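Arginine--tRNA ligase (Campylobacter jejuni, PDB 3FNR) catalyses the ATP-dependent joining of L-arginine to tRNA(Arg), releasing AMP and diphosphate, as a monomeric class I aminoacyl-tRNA synthetase. Local coordinates at residues A[76-81]-A[165-170]; A[173-178]-A[223-228]; A[339-344]-A[449-454]; A[345-350]-A[430-435]. The protein carries 1 engineered substitution. All coordinates share one frame; numbering follows the deposited sequence.

The four contacts fall into two pairs on opposite sides of the centre of the monomer. Contacts 1 and 2 belong to the class I catalytic domain, their centres 13 Å apart; they touch where Val166 CG2 lies 3.6 Å from Tyr226 OH, and strand 165-167 leads on to helix 175-184. Contact 1 also borders the HIGH motif, since Val76 packs on Pro41 and Asn77 on Asn40. Contacts 3 and 4 share helix 336-353 in the DALR anticodon-binding domain, with centres 10 Å apart and a probable hydrogen bond from Gln349 NE2 to Asn452 O. Between the pairs, the centres of contacts 1 and 3 are 42 Å apart, those of 2 and 4 54 Å.

Contact 1 of 4, residues A[76-81]-A[165-170]; sequences VNDAGN and YVSERS. With SO4 (sulfate ion), chain E.
Ser167 OG donates to Asp78 OD2 over 2.6 Å, and OD2 receives it on its syn lone pair. With CG set between backbone N and carbonyl carbon (chi1 69°), the Asp78 carboxylate swings across to the other strand, where Arg169 N adds a weak bond to the same OD2. Glu168 reaches back the other way: its extended chain takes OE2 to Ala79 N, 3.2 Å away, and the N-H meets the carboxylate from above its plane. The guanidinium of Arg169 lies flat against the backbone, with Asp78 O over the centre of one face, 3.1 Å from CZ, so no N-H is aimed at that oxygen. Instead NH1 donates at its edge to sulfate O2 (2.9 Å), and Tyr172 adds its hydroxyl to the anion.

Behind these side chains, Val76 and Ser167 form a parallel beta bridge. Val76 N bonds to Val166 O at 2.7 Å and Glu168 N returns to Val76 O at 3.0 Å, joining strands 69-76 and 165-167 at the C-terminal end of the former in the Rossmann-type sheet. Asn77 then bends the chain in an inverse gamma turn beside Asn40 of the HIGH motif. Asp141 holds Arg169 NH2 in a salt bridge. Glu168 thus holds one backbone N-H past the strand ends, while Asp78 takes a hydroxyl firmly and a second backbone N-H weakly. Arg169 NH1 and, weakly, Gly80 N hold a sulfate probably from the crystallisation liquor, consistent with a spot that suits an anion.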
# COMPACT_ATOMS: atom_id res chain seq x y z
N VAL A 76 10.03 2.67 -12.00
CA VAL A 76 10.05 4.06 -12.45
C VAL A 76 10.05 4.13 -13.98
O VAL A 76 11.02 3.76 -14.61
CB VAL A 76 11.28 4.82 -11.89
CG1 VAL A 76 11.12 6.30 -12.09
CG2 VAL A 76 11.51 4.51 -10.41
N ASN A 77 8.95 4.60 -14.56
CA ASN A 77 8.85 4.76 -16.01
C ASN A 77 9.58 6.02 -16.44
O ASN A 77 8.96 7.02 -16.80
CB ASN A 77 7.38 4.86 -16.46
CG ASN A 77 6.66 3.52 -16.44
OD1 ASN A 77 6.86 2.68 -17.31
ND2 ASN A 77 5.79 3.33 -15.45
N ASP A 78 10.91 5.97 -16.40
CA ASP A 78 11.71 7.19 -16.56
C ASP A 78 12.47 7.29 -17.88
O ASP A 78 13.53 7.92 -17.94
CB ASP A 78 12.65 7.37 -15.36
CG ASP A 78 13.77 6.34 -15.30
OD1 ASP A 78 14.75 6.60 -14.57
OD2 ASP A 78 13.69 5.28 -15.96
N ALA A 79 11.93 6.67 -18.92
CA ALA A 79 12.47 6.82 -20.27
C ALA A 79 12.36 8.28 -20.69
O ALA A 79 11.41 8.95 -20.30
CB ALA A 79 11.73 5.94 -21.24
N GLY A 80 13.33 8.74 -21.48
CA GLY A 80 13.34 10.11 -22.01
C GLY A 80 12.06 10.43 -22.77
O GLY A 80 11.53 11.53 -22.67
N ASN A 81 11.55 9.44 -23.49
CA ASN A 81 10.31 9.55 -24.26
C ASN A 81 9.06 9.61 -23.38
O ASN A 81 8.02 10.13 -23.80
CB ASN A 81 10.20 8.37 -25.25
CG ASN A 81 11.49 8.15 -26.06
OD1 ASN A 81 11.62 8.65 -27.18
ND2 ASN A 81 12.44 7.41 -25.48
N TYR A 165 13.61 1.04 -5.79
CA TYR A 165 13.09 1.76 -6.94
C TYR A 165 13.96 1.40 -8.15
O TYR A 165 15.19 1.54 -8.10
CB TYR A 165 13.09 3.28 -6.68
CG TYR A 165 12.04 3.71 -5.66
CD1 TYR A 165 12.22 3.46 -4.29
CD2 TYR A 165 10.88 4.36 -6.06
CE1 TYR A 165 11.24 3.84 -3.35
CE2 TYR A 165 9.91 4.75 -5.13
CZ TYR A 165 10.10 4.49 -3.78
OH TYR A 165 9.14 4.88 -2.86
N VAL A 166 13.34 0.93 -9.22
CA VAL A 166 14.08 0.49 -10.42
C VAL A 166 13.74 1.33 -11.65
O VAL A 166 12.60 1.73 -11.85
CB VAL A 166 13.88 -1.02 -10.75
CG1 VAL A 166 14.52 -1.86 -9.73
CG2 VAL A 166 12.42 -1.39 -10.86
N SER A 167 14.75 1.57 -12.49
CA SER A 167 14.60 2.43 -13.65
C SER A 167 14.30 1.65 -14.93
O SER A 167 14.92 0.62 -15.19
CB SER A 167 15.85 3.29 -13.84
OG SER A 167 15.80 4.02 -15.05
N GLU A 168 13.34 2.15 -15.71
CA GLU A 168 13.04 1.67 -17.05
C GLU A 168 14.29 1.72 -17.94
O GLU A 168 14.57 0.79 -18.70
CB GLU A 168 11.91 2.52 -17.66
CG GLU A 168 11.54 2.20 -19.12
CD GLU A 168 10.32 2.98 -19.61
OE1 GLU A 168 9.65 2.49 -20.55
OE2 GLU A 168 10.04 4.08 -19.08
N ARG A 169 15.05 2.81 -17.82
CA ARG A 169 16.27 3.05 -18.60
C ARG A 169 17.35 1.98 -18.44
O ARG A 169 18.14 1.77 -19.35
CB ARG A 169 16.84 4.44 -18.31
CG ARG A 169 16.09 5.57 -19.00
CD ARG A 169 17.00 6.78 -19.24
NE ARG A 169 16.98 7.75 -18.14
CZ ARG A 169 16.48 8.98 -18.22
NH1 ARG A 169 15.94 9.42 -19.35
NH2 ARG A 169 16.50 9.78 -17.16
N SER A 170 17.37 1.30 -17.30
CA SER A 170 18.35 0.24 -17.07
C SER A 170 17.99 -1.09 -17.75
O SER A 170 18.70 -2.09 -17.58
CB SER A 170 18.61 0.04 -15.57
OG SER A 170 17.57 -0.70 -14.96
S SO4 E . 16.20 7.52 -23.02
O1 SO4 E . 17.48 7.15 -23.62
O2 SO4 E . 16.42 8.62 -22.08
O3 SO4 E . 15.26 7.93 -24.06
O4 SO4 E . 15.65 6.38 -22.30

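Contact 2 of 4, residues A[173-178]-A[223-228]; sequences DALNAT and DIVYHK
Thr178 and Val225 mark the closest backbone approach, their CA atoms 5.9 Å apart, where the first turn of helix 175-184 comes up against the middle of helix 219-231. No hydrogen bond passes directly between the two segments, and the meeting is made by side chains.

Val225 occupies the centre. Its CG2, anti to the carbonyl carbon, sits 3.4 Å from Thr178 OG1, the two side chains crossing at about a right angle; the same methyl has Leu175 CD1 on it at 4.0 Å. Its other branch, CG1, goes to Ala174 CB (3.8 Å). Thr178 divides its two branches between different jobs: CG2 meets Ile224 CG2 at 3.7 Å, while OG1 turns back to donate to Ala174 O, four residues back in its own segment, 3.2 Å away and tilted 29° from the carbonyl plane. Both helices belong to the class I catalytic domain; here the helix that follows strand 165-167 is laid against one flanking the Rossmann-type core. Ile210 and Ile211 of strand 208-211 touch Ile224 and Leu175 respectively, continuing the apolar layer.

Lys228 lies along Thr178 with an extended chain that slides past it in the opposite direction, CD 3.5 Å from OG1. A bend at its last torsion (chi4 -79°) turns NZ toward a water, to which it donates weakly; that water in turn donates to Ala174 O at 2.8 Å.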
# COMPACT_ATOMS: atom_id res chain seq x y z
N ASP A 173 19.33 -2.43 -22.56
CA ASP A 173 20.27 -3.48 -22.94
C ASP A 173 19.69 -4.89 -22.79
O ASP A 173 20.24 -5.84 -23.33
CB ASP A 173 21.55 -3.36 -22.10
CG ASP A 173 22.37 -2.12 -22.44
OD1 ASP A 173 22.39 -1.70 -23.62
OD2 ASP A 173 23.02 -1.56 -21.51
N ALA A 174 18.58 -5.01 -22.06
CA ALA A 174 18.02 -6.32 -21.70
C ALA A 174 16.98 -6.86 -22.68
O ALA A 174 16.48 -7.98 -22.53
CB ALA A 174 17.44 -6.27 -20.29
N LEU A 175 16.65 -6.06 -23.69
CA LEU A 175 15.60 -6.40 -24.65
C LEU A 175 15.96 -7.61 -25.52
O LEU A 175 15.12 -8.49 -25.76
CB LEU A 175 15.32 -5.19 -25.54
CG LEU A 175 14.33 -5.36 -26.70
CD1 LEU A 175 12.94 -5.79 -26.21
CD2 LEU A 175 14.25 -4.07 -27.48
N ASN A 176 17.21 -7.63 -25.98
CA ASN A 176 17.66 -8.70 -26.85
C ASN A 176 17.58 -10.08 -26.21
O ASN A 176 17.12 -11.02 -26.86
CB ASN A 176 19.05 -8.39 -27.43
CG ASN A 176 18.99 -7.41 -28.59
OD1 ASN A 176 18.42 -6.32 -28.48
ND2 ASN A 176 19.58 -7.79 -29.72
N ALA A 177 18.01 -10.19 -24.96
CA ALA A 177 17.95 -11.44 -24.20
C ALA A 177 16.51 -11.95 -24.03
O ALA A 177 16.27 -13.15 -24.04
CB ALA A 177 18.64 -11.28 -22.85
N THR A 178 15.57 -11.01 -23.89
CA THR A 178 14.14 -11.32 -23.81
C THR A 178 13.64 -11.89 -25.14
O THR A 178 12.99 -12.94 -25.17
CB THR A 178 13.32 -10.07 -23.41
OG1 THR A 178 13.72 -9.63 -22.11
CG2 THR A 178 11.81 -10.37 -23.41
N ASP A 223 7.47 -4.17 -20.52
CA ASP A 223 6.84 -4.85 -19.38
C ASP A 223 7.30 -6.30 -19.25
O ASP A 223 7.59 -6.76 -18.14
CB ASP A 223 5.31 -4.77 -19.51
CG ASP A 223 4.60 -4.75 -18.16
OD1 ASP A 223 5.28 -4.66 -17.11
OD2 ASP A 223 3.35 -4.83 -18.16
N ILE A 224 7.38 -7.00 -20.38
CA ILE A 224 7.90 -8.37 -20.44
C ILE A 224 9.36 -8.49 -19.95
O ILE A 224 9.67 -9.34 -19.10
CB ILE A 224 7.78 -8.97 -21.85
CG1 ILE A 224 6.30 -9.07 -22.24
CG2 ILE A 224 8.41 -10.35 -21.91
CD1 ILE A 224 6.08 -9.58 -23.62
N VAL A 225 10.22 -7.60 -20.47
CA VAL A 225 11.63 -7.48 -20.05
C VAL A 225 11.78 -7.34 -18.53
O VAL A 225 12.55 -8.07 -17.92
CB VAL A 225 12.31 -6.26 -20.75
CG1 VAL A 225 13.69 -5.95 -20.15
CG2 VAL A 225 12.43 -6.48 -22.26
N TYR A 226 11.02 -6.41 -17.95
CA TYR A 226 11.04 -6.19 -16.50
C TYR A 226 10.58 -7.43 -15.74
O TYR A 226 11.22 -7.86 -14.78
CB TYR A 226 10.14 -5.00 -16.14
CG TYR A 226 10.07 -4.72 -14.66
CD1 TYR A 226 11.23 -4.66 -13.89
CD2 TYR A 226 8.84 -4.51 -14.02
CE1 TYR A 226 11.17 -4.43 -12.53
CE2 TYR A 226 8.78 -4.26 -12.65
CZ TYR A 226 9.95 -4.22 -11.92
OH TYR A 226 9.93 -3.97 -10.57
N HIS A 227 9.47 -8.00 -16.19
CA HIS A 227 8.92 -9.19 -15.55
C HIS A 227 9.84 -10.40 -15.64
O HIS A 227 9.92 -11.20 -14.69
CB HIS A 227 7.53 -9.48 -16.08
CG HIS A 227 6.46 -8.70 -15.39
ND1 HIS A 227 6.15 -7.40 -15.74
CD2 HIS A 227 5.67 -9.01 -14.34
CE1 HIS A 227 5.19 -6.96 -14.95
NE2 HIS A 227 4.88 -7.92 -14.09
N LYS A 228 10.56 -10.52 -16.76
CA LYS A 228 11.58 -11.56 -16.93
C LYS A 228 12.65 -11.45 -15.84
O LYS A 228 13.04 -12.45 -15.25
CB LYS A 228 12.22 -11.46 -18.32
CG LYS A 228 13.28 -12.55 -18.58
CD LYS A 228 13.95 -12.36 -19.93
CE LYS A 228 15.08 -13.35 -20.12
NZ LYS A 228 16.30 -12.89 -19.39
O HOH W 1 16.51 -9.56 -20.27

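Contact 3 of 4, residues A[339-344]-A[449-454]; sequences YINYAH and EAKNKM
Asn341 faces the C-terminal tail squarely, and each of its side-chain atoms has something to meet. CB lies against the sulfur of Met454, 3.9 Å from SD, with the CE methyl close by. CG comes next, near the CG methylene of Lys451. At the tip the amide splits its work: OD1 accepts from Lys451 N at 3.1 Å, the N-H being nearly straight (164°) but coming from above the carbonyl plane, while ND2 donates to a water that passes the bond on to Glu449 O. The lysine chain runs obliquely across the amide, its CD and CE methylenes beside ND2. One asparagine therefore holds the tail at two points, directly at Lys451 and through water at Glu449.

One turn further along helix 336-353, His344 takes the carbonyl of Lys451, whose N-H Asn341 already holds. Its ND1 donates to Lys451 O at 2.8 Å, the oxygen lying in the ring plane, although the N-H approaches from above the plane of the peptide carbonyl. As donor in this bond, ND1 carries a proton. The pair fastens the last modelled residues, which follow helix 425-445, back onto helix 336-353 of the helical DALR anticodon-binding domain. Ala450 CB sits over the centre of the imidazole in a CH-pi contact, 3.6 Å from the ring centroid and only 3° off its normal. Asn452 runs alongside the ring, amide and imidazole planes 17° apart, and brings OD1 to 3.2 Å from CE1. At the other end Met454 CG touches the edge of the Tyr342 ring at CD1 (3.8 Å).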
# COMPACT_ATOMS: atom_id res chain seq x y z
N TYR A 339 -12.85 5.00 17.69
CA TYR A 339 -13.46 4.02 18.55
C TYR A 339 -12.47 2.95 19.00
O TYR A 339 -12.43 2.59 20.19
CB TYR A 339 -14.66 3.40 17.83
CG TYR A 339 -15.65 2.68 18.72
CD1 TYR A 339 -15.96 1.34 18.50
CD2 TYR A 339 -16.29 3.35 19.78
CE1 TYR A 339 -16.87 0.67 19.31
CE2 TYR A 339 -17.20 2.69 20.60
CZ TYR A 339 -17.49 1.35 20.35
OH TYR A 339 -18.39 0.66 21.14
N ILE A 340 -11.64 2.49 18.06
CA ILE A 340 -10.61 1.50 18.36
C ILE A 340 -9.53 2.12 19.24
O ILE A 340 -9.16 1.54 20.27
CB ILE A 340 -10.02 0.84 17.08
CG1 ILE A 340 -11.10 0.05 16.33
CG2 ILE A 340 -8.88 -0.09 17.45
CD1 ILE A 340 -10.83 -0.17 14.86
N ASN A 341 -9.05 3.31 18.87
CA ASN A 341 -8.09 4.06 19.70
C ASN A 341 -8.63 4.36 21.09
O ASN A 341 -7.88 4.31 22.08
CB ASN A 341 -7.67 5.38 19.03
CG ASN A 341 -6.38 5.28 18.23
OD1 ASN A 341 -5.47 4.51 18.58
ND2 ASN A 341 -6.27 6.07 17.17
N TYR A 342 -9.92 4.67 21.17
CA TYR A 342 -10.59 4.95 22.44
C TYR A 342 -10.53 3.75 23.39
O TYR A 342 -10.29 3.92 24.58
CB TYR A 342 -12.03 5.43 22.24
CG TYR A 342 -12.67 5.99 23.49
CD1 TYR A 342 -11.94 6.80 24.36
CD2 TYR A 342 -14.00 5.71 23.81
CE1 TYR A 342 -12.52 7.31 25.52
CE2 TYR A 342 -14.59 6.21 24.97
CZ TYR A 342 -13.83 7.01 25.81
OH TYR A 342 -14.40 7.52 26.96
N ALA A 343 -10.71 2.54 22.84
CA ALA A 343 -10.56 1.30 23.60
C ALA A 343 -9.17 1.20 24.22
O ALA A 343 -9.04 0.97 25.43
CB ALA A 343 -10.84 0.11 22.72
N HIS A 344 -8.15 1.43 23.40
CA HIS A 344 -6.75 1.38 23.82
C HIS A 344 -6.43 2.44 24.88
O HIS A 344 -5.77 2.14 25.88
CB HIS A 344 -5.84 1.55 22.60
CG HIS A 344 -4.39 1.31 22.89
ND1 HIS A 344 -3.53 2.32 23.25
CD2 HIS A 344 -3.67 0.16 22.91
CE1 HIS A 344 -2.33 1.81 23.47
NE2 HIS A 344 -2.38 0.50 23.27
N GLU A 449 -0.21 3.87 14.81
CA GLU A 449 0.27 3.79 16.18
C GLU A 449 -0.89 4.06 17.14
O GLU A 449 -1.56 5.09 17.05
CB GLU A 449 1.40 4.80 16.38
CG GLU A 449 2.05 4.79 17.76
CD GLU A 449 3.17 5.83 17.88
OE1 GLU A 449 3.61 6.10 19.02
OE2 GLU A 449 3.62 6.38 16.84
N ALA A 450 -1.14 3.11 18.05
CA ALA A 450 -2.24 3.22 19.00
C ALA A 450 -1.99 4.32 20.04
O ALA A 450 -0.88 4.47 20.55
CB ALA A 450 -2.46 1.88 19.69
N LYS A 451 -3.04 5.07 20.34
CA LYS A 451 -2.97 6.20 21.26
C LYS A 451 -3.19 5.80 22.71
O LYS A 451 -4.11 5.03 23.01
CB LYS A 451 -4.00 7.26 20.88
CG LYS A 451 -3.72 7.98 19.58
CD LYS A 451 -4.84 8.94 19.25
CE LYS A 451 -4.71 9.47 17.83
NZ LYS A 451 -6.06 9.76 17.26
N ASN A 452 -2.36 6.33 23.59
CA ASN A 452 -2.51 6.15 25.03
C ASN A 452 -3.48 7.16 25.65
O ASN A 452 -4.05 6.91 26.71
CB ASN A 452 -1.15 6.25 25.73
CG ASN A 452 -0.22 5.10 25.38
OD1 ASN A 452 -0.66 3.98 25.12
ND2 ASN A 452 1.08 5.38 25.40
N LYS A 453 -3.64 8.30 24.97
CA LYS A 453 -4.49 9.41 25.43
C LYS A 453 -5.29 9.99 24.27
O LYS A 453 -4.74 10.16 23.18
CB LYS A 453 -3.63 10.51 26.05
CG LYS A 453 -3.36 10.37 27.55
CD LYS A 453 -4.41 11.11 28.38
CE LYS A 453 -3.92 11.35 29.80
NZ LYS A 453 -4.95 12.03 30.65
N MET A 454 -6.56 10.31 24.49
CA MET A 454 -7.37 10.99 23.48
C MET A 454 -7.41 12.50 23.77
O MET A 454 -6.99 13.31 22.95
CB MET A 454 -8.81 10.44 23.42
CG MET A 454 -8.96 8.92 23.26
SD MET A 454 -8.26 8.16 21.77
CE MET A 454 -9.31 8.78 20.49
O HOH W 2 -3.57 6.68 16.06

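Contact 4 of 4, residues A[345-350]-A[430-435]; sequences ARIHQV and KLFSLV
This is a buried helix-helix contact made by apolar side chains, without a hydrogen bond across it, inside the DALR anticodon-binding domain, where helix 336-353 packs against helix 425-445. The short segments run roughly antiparallel, 144° between their directions, and their axes pass 9.5 Å apart. The backbones come closest at Ile347 and Phe432, with CA atoms 6.1 Å apart.

Ile347 is the residue that reaches across. Its CG2 branch, anti to the backbone N, lies on Phe432 CB at 3.7 Å. The other branch runs on through CG1 to CD1, which settles 3.5 Å from Phe432 O and 4.0 Å from Val435 CG1, the two side chains crossing at about a right angle. The isoleucine thus lies over Phe432 O and bridges the side chains of Phe432 and Val435.

Phe432 points its ring the other way along the interface, to Val350 one turn further on. The valine methyl CG1, placed between backbone N and carbonyl carbon (chi1 74°), meets the ring at its edge and in its plane, 3.7 Å from CD1. Phe410 and Tyr414 of helix 398-416 pack edge-to-face with the same phenylalanine, and they touch Ile347 and Val350 respectively, making this a three-helix junction.

Ser433, turned away from helix 336-353, bonds back to Lys430 O at 2.6 Å through OG, and that carbonyl also accepts from Leu434 N. With that hydroxyl engaged within its own helix, the pairing across these segments is van der Waals packing of methyls against a carbonyl, a methylene and a ring edge, so side-chain shape probably matters more here than polarity.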
# COMPACT_ATOMS: atom_id res chain seq x y z
N ALA A 345 -6.91 3.67 24.66
CA ALA A 345 -6.72 4.79 25.60
C ALA A 345 -7.45 4.57 26.93
O ALA A 345 -6.94 4.92 27.99
CB ALA A 345 -7.17 6.09 24.95
N ARG A 346 -8.65 3.99 26.86
CA ARG A 346 -9.44 3.68 28.04
C ARG A 346 -8.71 2.70 28.96
O ARG A 346 -8.76 2.84 30.19
CB ARG A 346 -10.81 3.14 27.62
CG ARG A 346 -11.93 3.54 28.54
CD ARG A 346 -13.11 4.19 27.83
NE ARG A 346 -14.09 3.25 27.31
CZ ARG A 346 -15.12 2.74 27.99
NH1 ARG A 346 -15.32 3.06 29.26
NH2 ARG A 346 -15.95 1.90 27.39
N ILE A 347 -8.02 1.73 28.36
CA ILE A 347 -7.19 0.76 29.09
C ILE A 347 -6.00 1.44 29.74
O ILE A 347 -5.70 1.19 30.92
CB ILE A 347 -6.70 -0.40 28.17
CG1 ILE A 347 -7.89 -1.25 27.73
CG2 ILE A 347 -5.67 -1.29 28.89
CD1 ILE A 347 -7.71 -1.99 26.44
N HIS A 348 -5.32 2.30 28.99
CA HIS A 348 -4.18 3.06 29.49
C HIS A 348 -4.55 3.91 30.71
O HIS A 348 -3.79 3.98 31.68
CB HIS A 348 -3.58 3.93 28.38
CG HIS A 348 -2.32 4.63 28.78
ND1 HIS A 348 -1.09 4.02 28.76
CD2 HIS A 348 -2.11 5.90 29.23
CE1 HIS A 348 -0.16 4.88 29.17
NE2 HIS A 348 -0.76 6.02 29.46
N GLN A 349 -5.73 4.52 30.66
CA GLN A 349 -6.23 5.37 31.73
C GLN A 349 -6.65 4.61 32.99
O GLN A 349 -6.38 5.09 34.10
CB GLN A 349 -7.37 6.26 31.23
CG GLN A 349 -6.94 7.69 30.88
CD GLN A 349 -5.76 7.76 29.91
OE1 GLN A 349 -4.62 8.02 30.32
NE2 GLN A 349 -6.03 7.53 28.63
N VAL A 350 -7.28 3.45 32.83
CA VAL A 350 -7.67 2.64 33.99
C VAL A 350 -6.44 2.12 34.75
O VAL A 350 -6.48 2.00 35.97
CB VAL A 350 -8.75 1.54 33.64
CG1 VAL A 350 -8.16 0.38 32.85
CG2 VAL A 350 -9.42 1.02 34.89
N LYS A 430 -5.21 -7.35 33.81
CA LYS A 430 -4.40 -8.25 32.98
C LYS A 430 -5.13 -8.56 31.67
O LYS A 430 -4.53 -8.54 30.59
CB LYS A 430 -4.06 -9.54 33.71
CG LYS A 430 -3.00 -10.40 33.01
CD LYS A 430 -2.81 -11.74 33.71
CE LYS A 430 -2.02 -12.71 32.87
NZ LYS A 430 -1.66 -13.93 33.64
N LEU A 431 -6.43 -8.82 31.78
CA LEU A 431 -7.29 -8.97 30.63
C LEU A 431 -7.13 -7.75 29.72
O LEU A 431 -6.85 -7.90 28.54
CB LEU A 431 -8.75 -9.13 31.05
CG LEU A 431 -9.78 -9.14 29.91
CD1 LEU A 431 -9.52 -10.28 28.96
CD2 LEU A 431 -11.19 -9.24 30.44
N PHE A 432 -7.29 -6.56 30.31
CA PHE A 432 -7.24 -5.31 29.56
C PHE A 432 -5.89 -5.11 28.88
O PHE A 432 -5.83 -4.64 27.75
CB PHE A 432 -7.55 -4.11 30.47
CG PHE A 432 -9.02 -3.97 30.82
CD1 PHE A 432 -9.49 -2.76 31.32
CD2 PHE A 432 -9.93 -5.01 30.63
CE1 PHE A 432 -10.83 -2.61 31.66
CE2 PHE A 432 -11.27 -4.87 30.97
CZ PHE A 432 -11.72 -3.67 31.48
N SER A 433 -4.81 -5.51 29.57
CA SER A 433 -3.45 -5.34 29.05
C SER A 433 -3.25 -6.17 27.80
O SER A 433 -2.52 -5.77 26.89
CB SER A 433 -2.40 -5.72 30.10
OG SER A 433 -2.32 -7.12 30.25
N LEU A 434 -3.95 -7.30 27.73
CA LEU A 434 -3.91 -8.15 26.56
C LEU A 434 -4.73 -7.60 25.39
O LEU A 434 -4.32 -7.72 24.24
CB LEU A 434 -4.36 -9.55 26.94
CG LEU A 434 -4.05 -10.66 25.96
CD1 LEU A 434 -2.55 -10.88 25.79
CD2 LEU A 434 -4.71 -11.89 26.50
N VAL A 435 -5.88 -7.00 25.69
CA VAL A 435 -6.71 -6.30 24.69
C VAL A 435 -5.94 -5.12 24.08
O VAL A 435 -5.91 -4.95 22.87
CB VAL A 435 -8.06 -5.84 25.28
CG1 VAL A 435 -8.90 -5.09 24.25
CG2 VAL A 435 -8.85 -7.04 25.83